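Local atomic coordinates of periplasmic binding protein (Mycobacterium smegmatis, PDB entry 4MDY), a protein that probably binds an iron complex or similar solute outside the cell membrane and hands it to an ABC transporter for uptake. Residues Pro30-Ser35 / Val50-Thr55; Gln41-Ala46 / Ala274-Tyr279; Leu45-Val50 / Gln143-Asn148; Leu99-Asn104 / Thr139-Ala144; Pro133-Ala138 / Glu153-Val158. All blocks are in the same frame, centred on the assembly; numbering follows the deposited sequence.

Contact 1: Pro30-Ser35 / Val50-Thr55; sequences PQRVVS and VPIAVT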
# COMPACT_ATOMS: atom_id res chain seq x y z
N PRO A 30 -20.50 -0.89 12.60
CA PRO A 30 -21.20 -0.96 11.33
C PRO A 30 -21.39 -2.39 10.83
O PRO A 30 -20.49 -3.20 10.94
CB PRO A 30 -20.29 -0.17 10.39
CG PRO A 30 -18.93 -0.36 10.96
CD PRO A 30 -19.13 -0.34 12.45
N GLN A 31 -22.57 -2.67 10.29
CA GLN A 31 -22.94 -4.01 9.82
C GLN A 31 -22.65 -4.23 8.34
O GLN A 31 -22.41 -5.37 7.92
CB GLN A 31 -24.44 -4.25 10.06
CG GLN A 31 -24.94 -3.87 11.44
CD GLN A 31 -24.32 -4.71 12.53
OE1 GLN A 31 -23.42 -4.26 13.24
NE2 GLN A 31 -24.78 -5.95 12.65
N ARG A 32 -22.70 -3.16 7.55
CA ARG A 32 -22.51 -3.22 6.11
C ARG A 32 -21.50 -2.17 5.63
O ARG A 32 -21.87 -1.05 5.27
CB ARG A 32 -23.86 -3.00 5.40
CG ARG A 32 -24.86 -4.12 5.62
CD ARG A 32 -26.18 -3.83 4.91
NE ARG A 32 -26.07 -3.89 3.45
CZ ARG A 32 -26.01 -5.02 2.74
NH1 ARG A 32 -26.03 -6.20 3.35
NH2 ARG A 32 -25.91 -4.97 1.42
N VAL A 33 -20.23 -2.55 5.59
CA VAL A 33 -19.17 -1.63 5.22
C VAL A 33 -18.76 -1.77 3.75
O VAL A 33 -18.42 -2.86 3.28
CB VAL A 33 -17.93 -1.84 6.12
CG1 VAL A 33 -16.88 -0.79 5.81
CG2 VAL A 33 -18.30 -1.79 7.59
N VAL A 34 -18.75 -0.64 3.06
CA VAL A 34 -18.21 -0.55 1.72
C VAL A 34 -16.79 0.02 1.75
O VAL A 34 -16.56 1.11 2.30
CB VAL A 34 -19.09 0.35 0.84
CG1 VAL A 34 -18.36 0.77 -0.42
CG2 VAL A 34 -20.40 -0.35 0.52
N SER A 35 -15.85 -0.72 1.16
CA SER A 35 -14.50 -0.25 0.94
C SER A 35 -14.42 0.37 -0.46
O SER A 35 -14.40 -0.34 -1.48
CB SER A 35 -13.50 -1.40 1.07
OG SER A 35 -12.17 -0.91 0.97
N VAL A 50 -15.52 -7.61 7.73
CA VAL A 50 -15.55 -8.08 6.34
C VAL A 50 -16.45 -7.15 5.52
O VAL A 50 -17.66 -7.10 5.75
CB VAL A 50 -16.06 -9.54 6.23
CG1 VAL A 50 -15.98 -10.04 4.80
CG2 VAL A 50 -15.23 -10.46 7.13
N PRO A 51 -15.88 -6.41 4.56
CA PRO A 51 -16.70 -5.49 3.77
C PRO A 51 -17.70 -6.22 2.87
O PRO A 51 -17.45 -7.36 2.47
CB PRO A 51 -15.70 -4.72 2.91
CG PRO A 51 -14.38 -5.37 3.09
CD PRO A 51 -14.47 -6.45 4.12
N ILE A 52 -18.81 -5.56 2.58
CA ILE A 52 -19.79 -6.07 1.61
C ILE A 52 -19.42 -5.69 0.18
O ILE A 52 -20.01 -6.20 -0.78
CB ILE A 52 -21.21 -5.58 1.91
CG1 ILE A 52 -21.30 -4.05 1.86
CG2 ILE A 52 -21.67 -6.12 3.26
CD1 ILE A 52 -22.69 -3.53 1.57
N ALA A 53 -18.45 -4.79 0.04
CA ALA A 53 -17.88 -4.44 -1.25
C ALA A 53 -16.42 -4.05 -1.09
O ALA A 53 -16.04 -3.37 -0.12
CB ALA A 53 -18.64 -3.30 -1.89
N VAL A 54 -15.61 -4.48 -2.05
CA VAL A 54 -14.20 -4.14 -2.13
C VAL A 54 -13.96 -3.47 -3.49
O VAL A 54 -14.60 -3.83 -4.49
CB VAL A 54 -13.31 -5.39 -2.00
CG1 VAL A 54 -11.84 -5.06 -2.22
CG2 VAL A 54 -13.51 -6.05 -0.64
N THR A 55 -13.07 -2.49 -3.51
CA THR A 55 -12.71 -1.83 -4.76
C THR A 55 -11.39 -2.39 -5.27
O THR A 55 -10.38 -2.39 -4.56
CB THR A 55 -12.65 -0.30 -4.57
OG1 THR A 55 -13.91 0.16 -4.08
CG2 THR A 55 -12.34 0.40 -5.86
O HOH W 1 -19.53 -5.13 6.43
O HOH W 2 -11.23 -1.58 -1.38
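Val33 and Ser35 face Ile52 and Ala53 across two short parallel strands, 33-35 and 53-55, which helix 40-46 connects in a beta-alpha-beta crossover. The strand axes run 13° apart and approach to 4.9 Å, a spacing suited to backbone pairing. Two backbone bonds cross the gap: Ile52 N donates to Val33 O over 2.8 Å, and two residues on Ser35 N donates to Ala53 O over 2.9 Å. A water continues the link at the start of the pair, accepting from Val33 N and donating to Val50 O and, at longer range, to Gln31 O.

The apolar packing centres on Ile52. Its CG1 branch, held between the backbone N and the carbonyl carbon (chi1 61°), meets Val34 CG2 at 4.0 Å and carries CD1 on to Arg32. There CD1 sits over one face of the guanidinium, 3.5 Å from NH2, with the two side chains crossing at about a right angle. Arg32 is anchored in turn by Leu95 O and Lys96 O, which accept from NH2 and NE, so the plane offered to Ile52 is fixed. Val34 CG2 also touches Ala53 CB.

The polar side chains gather at the far end. A second water bonds both Ser35 OG and Thr55 N, while Thr55 OG1 donates to Ser35 O over 2.7 Å, in the carbonyl plane and on a lone pair.

Contact 2: Gln41-Ala46 / Ala274-Tyr279; sequences QDDLLA and ASPLSY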
# COMPACT_ATOMS: atom_id res chain seq x y z
N GLN A 41 -9.53 -2.35 2.29
CA GLN A 41 -10.00 -3.68 2.65
C GLN A 41 -9.02 -4.38 3.59
O GLN A 41 -9.45 -5.16 4.43
CB GLN A 41 -10.31 -4.55 1.42
CG GLN A 41 -9.12 -5.03 0.60
CD GLN A 41 -8.75 -4.09 -0.53
OE1 GLN A 41 -8.93 -2.87 -0.44
NE2 GLN A 41 -8.20 -4.65 -1.60
N ASP A 42 -7.73 -4.10 3.46
CA ASP A 42 -6.74 -4.74 4.34
C ASP A 42 -6.84 -4.21 5.77
O ASP A 42 -6.65 -4.96 6.72
CB ASP A 42 -5.32 -4.53 3.81
CG ASP A 42 -4.98 -5.44 2.63
OD1 ASP A 42 -5.88 -6.09 2.05
OD2 ASP A 42 -3.78 -5.49 2.28
N ASP A 43 -7.15 -2.93 5.93
CA ASP A 43 -7.34 -2.38 7.28
C ASP A 43 -8.57 -3.02 7.92
O ASP A 43 -8.53 -3.47 9.05
CB ASP A 43 -7.50 -0.86 7.25
CG ASP A 43 -6.30 -0.15 6.63
OD1 ASP A 43 -5.25 -0.03 7.31
OD2 ASP A 43 -6.42 0.29 5.47
N LEU A 44 -9.67 -3.07 7.16
CA LEU A 44 -10.92 -3.65 7.65
C LEU A 44 -10.75 -5.13 8.03
O LEU A 44 -11.08 -5.55 9.15
CB LEU A 44 -12.03 -3.46 6.60
CG LEU A 44 -12.42 -1.98 6.44
CD1 LEU A 44 -13.18 -1.71 5.15
CD2 LEU A 44 -13.23 -1.50 7.64
N LEU A 45 -10.20 -5.90 7.10
CA LEU A 45 -10.02 -7.33 7.31
C LEU A 45 -9.04 -7.65 8.45
O LEU A 45 -9.23 -8.64 9.15
CB LEU A 45 -9.57 -8.01 6.01
CG LEU A 45 -10.65 -8.09 4.92
CD1 LEU A 45 -10.04 -8.54 3.61
CD2 LEU A 45 -11.78 -9.01 5.34
N ALA A 46 -8.03 -6.81 8.64
CA ALA A 46 -7.07 -6.99 9.73
C ALA A 46 -7.77 -7.06 11.09
O ALA A 46 -7.32 -7.78 11.97
CB ALA A 46 -6.03 -5.87 9.73
N ALA A 274 0.96 -1.74 1.29
CA ALA A 274 1.50 -1.10 2.50
C ALA A 274 0.46 -1.09 3.62
O ALA A 274 0.12 -0.03 4.16
CB ALA A 274 1.95 0.31 2.16
N SER A 275 -0.06 -2.26 3.95
CA SER A 275 -1.18 -2.39 4.87
C SER A 275 -0.80 -3.17 6.12
O SER A 275 0.26 -3.78 6.18
CB SER A 275 -2.34 -3.08 4.15
OG SER A 275 -2.19 -4.48 4.20
N PRO A 276 -1.68 -3.16 7.15
CA PRO A 276 -1.44 -3.98 8.35
C PRO A 276 -1.28 -5.48 8.06
O PRO A 276 -0.63 -6.19 8.82
CB PRO A 276 -2.69 -3.73 9.19
CG PRO A 276 -3.14 -2.38 8.79
CD PRO A 276 -2.83 -2.26 7.32
N LEU A 277 -1.88 -5.95 6.97
CA LEU A 277 -1.76 -7.35 6.59
C LEU A 277 -0.67 -7.58 5.55
O LEU A 277 -0.09 -8.67 5.52
CB LEU A 277 -3.09 -7.89 6.07
CG LEU A 277 -4.24 -7.95 7.08
CD1 LEU A 277 -5.49 -8.50 6.41
CD2 LEU A 277 -3.86 -8.81 8.28
N SER A 278 -0.37 -6.59 4.72
CA SER A 278 0.60 -6.80 3.64
C SER A 278 2.04 -6.58 4.09
O SER A 278 2.96 -7.28 3.63
CB SER A 278 0.26 -5.94 2.42
OG SER A 278 0.85 -4.66 2.45
N TYR A 279 2.26 -5.64 5.00
CA TYR A 279 3.62 -5.36 5.45
C TYR A 279 4.34 -6.55 6.13
O TYR A 279 5.55 -6.69 5.95
CB TYR A 279 3.68 -4.12 6.35
CG TYR A 279 3.97 -2.81 5.63
CD1 TYR A 279 4.90 -2.74 4.58
CD2 TYR A 279 3.34 -1.63 6.02
CE1 TYR A 279 5.16 -1.55 3.93
CE2 TYR A 279 3.61 -0.43 5.38
CZ TYR A 279 4.52 -0.39 4.34
OH TYR A 279 4.77 0.81 3.73
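Asp42 and Leu277 bring their CA atoms to 6.1 Å, with Asp43 and Pro276 almost as close, where helix 40-46 passes the loop that joins helices 265-273 and 279-294. The polar link is made by Ser275 OG, which donates to Asp42 OD2 over 2.7 Å on the latter's anti lone pair. The fit is tight, the CB atoms of Asp42 and Ser275 lying only 3.3 Å apart. Trp68 NE1 donates to the same carboxylate oxygen, so two donors grip OD2.

The next residue, Asp43, crosses Pro276 at about a right angle and rests OD1 3.3 Å from the ring CD, while its OD2 accepts from Gln137 NE2. Ala46 supplies the apolar part: its CB touches both Pro276 CB and Leu277 CG, the latter at 3.8 Å. Leu277 CD1 lies beside Asp42 O and Leu45 CB.

Ser275 and Ser278 bond reciprocally, and Ser278 OG also bonds Ala270 O. Ser275 N donates to Ser278 OG in a nearly straight bond (168°), and Ser275 OG, turned between its backbone N and carbonyl carbon (chi1 84°), accepts from Ser278 N at 2.8 Å. A serine hydroxyl accepting from the N three residues on is an ST motif, here leading into helix 279-294.

Contact 3: Leu45-Val50 / Gln143-Asn148; sequences LAVGVV and QAVFKN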
# COMPACT_ATOMS: atom_id res chain seq x y z
N LEU A 45 -10.20 -5.90 7.10
CA LEU A 45 -10.02 -7.33 7.31
C LEU A 45 -9.04 -7.65 8.45
O LEU A 45 -9.23 -8.64 9.15
CB LEU A 45 -9.57 -8.01 6.01
CG LEU A 45 -10.65 -8.09 4.92
CD1 LEU A 45 -10.04 -8.54 3.61
CD2 LEU A 45 -11.78 -9.01 5.34
N ALA A 46 -8.03 -6.81 8.64
CA ALA A 46 -7.07 -6.99 9.73
C ALA A 46 -7.77 -7.06 11.09
O ALA A 46 -7.32 -7.78 11.97
CB ALA A 46 -6.03 -5.87 9.73
N VAL A 47 -8.85 -6.30 11.25
CA VAL A 47 -9.59 -6.26 12.53
C VAL A 47 -10.91 -7.03 12.49
O VAL A 47 -11.74 -6.88 13.38
CB VAL A 47 -9.80 -4.81 13.02
CG1 VAL A 47 -8.46 -4.16 13.34
CG2 VAL A 47 -10.57 -3.97 12.01
N GLY A 48 -11.11 -7.86 11.46
CA GLY A 48 -12.26 -8.76 11.42
C GLY A 48 -13.54 -8.16 10.89
O GLY A 48 -14.60 -8.75 11.05
N VAL A 49 -13.46 -6.99 10.27
CA VAL A 49 -14.61 -6.38 9.63
C VAL A 49 -14.56 -6.79 8.16
O VAL A 49 -13.65 -6.39 7.43
CB VAL A 49 -14.59 -4.85 9.78
CG1 VAL A 49 -15.73 -4.22 8.99
CG2 VAL A 49 -14.67 -4.47 11.26
N VAL A 50 -15.52 -7.61 7.73
CA VAL A 50 -15.55 -8.08 6.34
C VAL A 50 -16.45 -7.15 5.52
O VAL A 50 -17.66 -7.10 5.75
CB VAL A 50 -16.06 -9.54 6.23
CG1 VAL A 50 -15.98 -10.04 4.80
CG2 VAL A 50 -15.23 -10.46 7.13
N GLN A 143 -10.77 3.50 14.27
CA GLN A 143 -11.70 4.32 15.06
C GLN A 143 -13.14 4.14 14.61
O GLN A 143 -14.03 3.87 15.41
CB GLN A 143 -11.29 5.79 14.99
CG GLN A 143 -10.06 6.10 15.82
CD GLN A 143 -9.49 7.48 15.57
OE1 GLN A 143 -10.19 8.40 15.17
NE2 GLN A 143 -8.20 7.62 15.82
N ALA A 144 -13.35 4.26 13.30
CA ALA A 144 -14.68 4.21 12.70
C ALA A 144 -15.40 2.87 12.88
O ALA A 144 -16.64 2.82 12.86
CB ALA A 144 -14.58 4.53 11.22
N VAL A 145 -14.64 1.78 13.03
CA VAL A 145 -15.24 0.45 13.20
C VAL A 145 -15.14 -0.07 14.63
O VAL A 145 -15.41 -1.25 14.89
CB VAL A 145 -14.67 -0.58 12.18
CG1 VAL A 145 -14.80 -0.03 10.77
CG2 VAL A 145 -13.22 -0.97 12.48
N PHE A 146 -14.78 0.83 15.55
CA PHE A 146 -14.82 0.57 16.99
C PHE A 146 -13.80 -0.49 17.43
O PHE A 146 -14.05 -1.26 18.35
CB PHE A 146 -16.24 0.17 17.43
CG PHE A 146 -17.26 1.27 17.33
CD1 PHE A 146 -17.75 1.70 16.10
CD2 PHE A 146 -17.77 1.86 18.49
CE1 PHE A 146 -18.69 2.71 16.02
CE2 PHE A 146 -18.71 2.87 18.40
CZ PHE A 146 -19.18 3.30 17.17
N LYS A 147 -12.65 -0.50 16.76
CA LYS A 147 -11.58 -1.47 17.03
C LYS A 147 -10.22 -0.77 17.02
O LYS A 147 -9.22 -1.29 16.52
CB LYS A 147 -11.64 -2.62 16.02
CG LYS A 147 -12.99 -3.33 16.04
CD LYS A 147 -12.97 -4.68 15.34
CE LYS A 147 -14.38 -5.20 15.11
NZ LYS A 147 -14.37 -6.58 14.52
N ASN A 148 -10.20 0.42 17.59
CA ASN A 148 -8.98 1.22 17.62
C ASN A 148 -7.86 0.59 18.45
O ASN A 148 -6.69 0.73 18.10
CB ASN A 148 -9.27 2.65 18.07
CG ASN A 148 -10.15 2.70 19.30
OD1 ASN A 148 -11.36 2.45 19.21
ND2 ASN A 148 -9.56 3.01 20.45
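Lys147 lies along Val47 and grips its carbonyl oxygen, joining two turns that each end a helix with a Schellman motif. Gly48 is the C-prime residue after helix 40-46 and Phe146 the C-prime residue after helix 134-144; both have positive phi. In the first motif Gly48 N donates to Leu45 O and Val49 N to Leu44 O, and in the second Phe146 N donates to Gln143 O and Lys147 N to Gly142 O. The two helix ends therefore turn in like manner and face each other, with Lys147 at the N-cap position of the helix that follows, 148-168.

Lys147 is stretched out beyond CG, and the aliphatic chain slides past Val47 in the opposite sense. Its CD lies 3.9 Å from Val47 CB, so the methylenes pack on the valine before the ammonium group arrives at the backbone. The end of the chain crosses Val49 obliquely, where CE and NZ are both near Val49 CG2.

Val47 also offers CG2 to Val145: with CG1 anti to the carbonyl carbon (chi1 -65°), CG2 is left between the backbone N and the carbonyl carbon and meets Val145 CG2 at 4.0 Å. Val49 brings up its own CG2 and touches the same methyl at an equal distance. Val145 CG2 is thus shared by two valines of the first turn. Val47 also packs against Met151 and Leu154.

One polar bond lies beside these methyl contacts: Lys147 NZ donates to Val47 O over 2.9 Å, in the carbonyl plane, with a C=O...N angle of 157°.

Contact 4: Leu99-Asn104 / Thr139-Ala144; sequences LIVATN and TIIGQA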
# COMPACT_ATOMS: atom_id res chain seq x y z
N LEU A 99 -21.63 2.12 6.48
CA LEU A 99 -20.36 2.85 6.54
C LEU A 99 -19.66 2.76 5.20
O LEU A 99 -19.56 1.68 4.61
CB LEU A 99 -19.44 2.31 7.63
CG LEU A 99 -18.14 3.10 7.85
CD1 LEU A 99 -18.40 4.47 8.46
CD2 LEU A 99 -17.17 2.34 8.74
N ILE A 100 -19.17 3.90 4.72
CA ILE A 100 -18.40 3.95 3.50
C ILE A 100 -16.99 4.41 3.85
O ILE A 100 -16.81 5.53 4.35
CB ILE A 100 -19.03 4.90 2.46
CG1 ILE A 100 -20.45 4.42 2.11
CG2 ILE A 100 -18.19 4.96 1.20
CD1 ILE A 100 -21.28 5.46 1.40
N VAL A 101 -16.01 3.57 3.58
CA VAL A 101 -14.62 3.91 3.82
C VAL A 101 -13.98 4.33 2.51
O VAL A 101 -13.87 3.52 1.56
CB VAL A 101 -13.86 2.74 4.46
CG1 VAL A 101 -12.43 3.14 4.74
CG2 VAL A 101 -14.54 2.30 5.75
N ALA A 102 -13.56 5.59 2.45
CA ALA A 102 -12.99 6.16 1.24
C ALA A 102 -11.81 7.08 1.55
O ALA A 102 -11.82 8.27 1.26
CB ALA A 102 -14.05 6.90 0.44
N THR A 103 -10.77 6.50 2.14
CA THR A 103 -9.57 7.24 2.51
C THR A 103 -8.55 7.25 1.38
O THR A 103 -7.69 8.12 1.32
CB THR A 103 -8.92 6.66 3.78
OG1 THR A 103 -8.54 5.30 3.55
CG2 THR A 103 -9.88 6.71 4.94
N ASN A 104 -8.66 6.28 0.46
CA ASN A 104 -7.70 6.10 -0.63
C ASN A 104 -8.45 5.91 -1.95
O ASN A 104 -8.25 4.92 -2.66
CB ASN A 104 -6.83 4.87 -0.32
CG ASN A 104 -5.62 4.75 -1.23
OD1 ASN A 104 -5.28 5.67 -1.98
ND2 ASN A 104 -4.96 3.61 -1.16
N THR A 139 -5.44 4.13 11.32
CA THR A 139 -5.96 4.70 12.56
C THR A 139 -7.41 5.18 12.45
O THR A 139 -8.23 4.85 13.30
CB THR A 139 -5.05 5.83 13.08
OG1 THR A 139 -3.74 5.29 13.31
CG2 THR A 139 -5.59 6.39 14.39
N ILE A 140 -7.74 5.96 11.42
CA ILE A 140 -9.10 6.47 11.29
C ILE A 140 -10.09 5.32 11.04
O ILE A 140 -11.19 5.35 11.56
CB ILE A 140 -9.23 7.58 10.24
CG1 ILE A 140 -10.55 8.34 10.44
CG2 ILE A 140 -9.14 7.03 8.82
CD1 ILE A 140 -10.67 9.58 9.57
N ILE A 141 -9.70 4.32 10.26
CA ILE A 141 -10.58 3.17 9.98
C ILE A 141 -10.85 2.35 11.25
O ILE A 141 -11.99 1.95 11.52
CB ILE A 141 -10.01 2.27 8.86
CG1 ILE A 141 -10.03 3.03 7.54
CG2 ILE A 141 -10.82 0.98 8.73
CD1 ILE A 141 -9.25 2.35 6.43
N GLY A 142 -9.79 2.10 12.02
CA GLY A 142 -9.90 1.45 13.32
C GLY A 142 -10.86 2.17 14.25
O GLY A 142 -11.67 1.54 14.92
N GLN A 143 -10.77 3.50 14.27
CA GLN A 143 -11.70 4.32 15.06
C GLN A 143 -13.14 4.14 14.61
O GLN A 143 -14.03 3.87 15.41
CB GLN A 143 -11.29 5.79 14.99
CG GLN A 143 -10.06 6.10 15.82
CD GLN A 143 -9.49 7.48 15.57
OE1 GLN A 143 -10.19 8.40 15.17
NE2 GLN A 143 -8.20 7.62 15.82
N ALA A 144 -13.35 4.26 13.30
CA ALA A 144 -14.68 4.21 12.70
C ALA A 144 -15.40 2.87 12.88
O ALA A 144 -16.64 2.82 12.86
CB ALA A 144 -14.58 4.53 11.22
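Val101 and Ile141 meet because each turns one branch into the gap: Val101 places CG1 opposite its backbone N (chi1 -178°), and Ile141 sets CG1 opposite its carbonyl carbon (chi1 -67°) and continues extended to CD1. The side chains cross at about a right angle, and Val101 CG1 lies 3.7 Å from Ile141 CD1 and as near to Ile141 CG1. It is the closest approach between the two segments. Ile141 CD1 also lies 4.2 Å from Thr103 OG1.

Two flanking pairs complete the row. The Thr103 and Ile140 side chains slide past each other in opposite directions, their CG2 atoms 4.0 Å apart. Toward the start of the strand, Leu99 CD2 rests 4.2 Å from Ala144 CB. Leu99 and Val101 alternate along the strand, and Thr103 just beyond it keeps to the same side. Strand 99-102 lies between 33-35 and 121-123 in a parallel sheet. Helix 134-144 packs over this side of the sheet, and Ile140 and Ala144 touch Val122 of the next strand as well.

No hydrogen bond crosses between the segments, so the association rests on van der Waals packing of buried side chains. The hydroxyl of Thr103 makes a weak bond with OE1 of Gln137, one turn before Ile141 in helix 134-144. Leu99 CD2 adds a methyl beside Ala144 O, a buried carbonyl oxygen with no polar partner in the model, which may carry some electrostatic cost.

Contact 5: Pro133-Ala138 / Glu153-Val158; sequences PWKDQA and ELIKSV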
# COMPACT_ATOMS: atom_id res chain seq x y z
N PRO A 133 -0.44 8.56 4.31
CA PRO A 133 0.32 7.63 5.16
C PRO A 133 -0.51 6.44 5.67
O PRO A 133 -1.61 6.63 6.20
CB PRO A 133 0.79 8.53 6.31
CG PRO A 133 0.96 9.86 5.68
CD PRO A 133 -0.13 9.96 4.63
N TRP A 134 0.00 5.23 5.49
CA TRP A 134 -0.74 4.01 5.86
C TRP A 134 -1.21 4.03 7.31
O TRP A 134 -2.30 3.56 7.61
CB TRP A 134 0.07 2.73 5.55
CG TRP A 134 1.15 2.38 6.52
CD1 TRP A 134 2.43 2.86 6.53
CD2 TRP A 134 1.06 1.46 7.61
NE1 TRP A 134 3.14 2.30 7.56
CE2 TRP A 134 2.33 1.44 8.24
CE3 TRP A 134 0.04 0.65 8.12
CZ2 TRP A 134 2.60 0.64 9.36
CZ3 TRP A 134 0.31 -0.14 9.22
CH2 TRP A 134 1.58 -0.14 9.84
N LYS A 135 -0.41 4.59 8.21
CA LYS A 135 -0.82 4.63 9.60
C LYS A 135 -2.03 5.55 9.84
O LYS A 135 -2.89 5.26 10.67
CB LYS A 135 0.36 5.02 10.50
CG LYS A 135 1.46 3.97 10.52
CD LYS A 135 2.62 4.41 11.41
CE LYS A 135 3.74 3.39 11.40
NZ LYS A 135 4.90 3.81 12.23
N ASP A 136 -2.09 6.66 9.10
CA ASP A 136 -3.21 7.60 9.24
C ASP A 136 -4.49 6.91 8.77
O ASP A 136 -5.53 6.99 9.42
CB ASP A 136 -2.99 8.85 8.40
CG ASP A 136 -1.85 9.70 8.90
OD1 ASP A 136 -1.34 9.46 10.02
OD2 ASP A 136 -1.46 10.63 8.15
N GLN A 137 -4.40 6.24 7.64
CA GLN A 137 -5.53 5.48 7.12
C GLN A 137 -5.98 4.37 8.07
O GLN A 137 -7.17 4.20 8.32
CB GLN A 137 -5.18 4.92 5.75
CG GLN A 137 -6.19 3.92 5.23
CD GLN A 137 -5.93 3.57 3.78
OE1 GLN A 137 -5.80 4.46 2.93
NE2 GLN A 137 -5.85 2.28 3.48
N ALA A 138 -5.03 3.60 8.60
CA ALA A 138 -5.36 2.51 9.51
C ALA A 138 -6.01 3.07 10.77
O ALA A 138 -7.03 2.55 11.22
CB ALA A 138 -4.11 1.73 9.88
N GLU A 153 -2.45 -1.89 18.11
CA GLU A 153 -1.61 -3.09 18.23
C GLU A 153 -1.04 -3.56 16.88
O GLU A 153 0.14 -3.89 16.80
CB GLU A 153 -2.41 -4.23 18.87
CG GLU A 153 -1.65 -5.54 18.98
CD GLU A 153 -0.41 -5.40 19.86
OE1 GLU A 153 -0.40 -4.54 20.77
OE2 GLU A 153 0.54 -6.17 19.62
N LEU A 154 -1.87 -3.57 15.84
CA LEU A 154 -1.44 -4.00 14.50
C LEU A 154 -0.35 -3.08 13.94
O LEU A 154 0.62 -3.55 13.35
CB LEU A 154 -2.64 -4.05 13.54
CG LEU A 154 -3.55 -5.27 13.66
CD1 LEU A 154 -4.96 -4.92 13.22
CD2 LEU A 154 -3.01 -6.45 12.84
N ILE A 155 -0.51 -1.77 14.12
CA ILE A 155 0.51 -0.81 13.70
C ILE A 155 1.83 -1.06 14.45
O ILE A 155 2.90 -1.10 13.84
CB ILE A 155 0.02 0.64 13.90
CG1 ILE A 155 -1.15 0.95 12.95
CG2 ILE A 155 1.16 1.63 13.67
CD1 ILE A 155 -1.91 2.23 13.26
N LYS A 156 1.74 -1.24 15.77
CA LYS A 156 2.89 -1.60 16.60
C LYS A 156 3.59 -2.87 16.10
O LYS A 156 4.81 -2.93 16.04
CB LYS A 156 2.47 -1.87 18.05
CG LYS A 156 2.30 -0.64 18.91
CD LYS A 156 1.75 -1.01 20.28
CE LYS A 156 1.37 0.23 21.08
NZ LYS A 156 0.86 -0.09 22.44
N SER A 157 2.78 -3.87 15.78
CA SER A 157 3.27 -5.17 15.32
C SER A 157 4.10 -5.06 14.04
O SER A 157 5.15 -5.69 13.91
CB SER A 157 2.10 -6.13 15.10
OG SER A 157 2.55 -7.42 14.76
N VAL A 158 3.62 -4.26 13.09
CA VAL A 158 4.35 -4.00 11.84
C VAL A 158 5.68 -3.30 12.10
O VAL A 158 6.71 -3.73 11.59
CB VAL A 158 3.50 -3.16 10.86
CG1 VAL A 158 4.35 -2.63 9.71
CG2 VAL A 158 2.33 -3.99 10.34
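Trp134 pushes the six-membered end of its indole against Val158, so that CH2 lies 3.7 Å from Val158 CG1, with CZ2 equally near the same methyl. The two side chains come from opposite directions, and the valine meets the ring obliquely. Trp134 also slides past Ile155, bringing CZ3 to 4.2 Å from Ile155 CG1. The indole takes this course because CG sits between the backbone N and the carbonyl carbon (chi1 78°), which swings the ring across toward the neighbouring helix. Lys135 CG lies over the centre of one ring face, 3.5 Å above the plane, and Tyr279 packs edge-to-face with Trp134.

These residues join helix 134-144 to helix 148-168, which follow each other through a short turn and form an antiparallel helical hairpin. The short segments compared here have axes 10.9 Å apart at closest approach, at 158°. Helix 148-168 is the long helix that spans from one lobe to the other, a hallmark of solute-binding proteins of this family.

Ile155 packs on helix 134-144 with both branches. CG2, anti to its backbone N, rests against the extended chain of Lys135, 3.9 Å from CE and about as far from CG and CD. CG1 (chi1 -67°) leads to CD1, which reaches Ala138 CB at 4.1 Å and comes near Lys135 O. Past Ile155, Lys135 NZ forms a salt bridge with Asp159 OD2, one residue beyond the segment.

Overall arrangement
Contacts 1, 3, 4 and 5 lie in one lobe and its long helix 148-168, and contact 2 joins that lobe to the loop 274-279. Contacts 1 and 4 share a sheet: Val34 bonds Leu99 and Val101 through the backbone, and their centres are 11 Å apart. Contacts 3, 4 and 5 follow helix 134-144 from its C-terminal end to its start, contacts 3 and 4 having centres 9 Å apart. Contact 2 brings helix 40-46 to the loop before helix 279-294, and Gln137 NE2, donating to Asp43 OD2, links it to contact 5, centred 9 Å away. Contacts 1 and 5, centres 20 Å apart, do not touch. As in relatives, the solute probably binds in the cleft between the lobes.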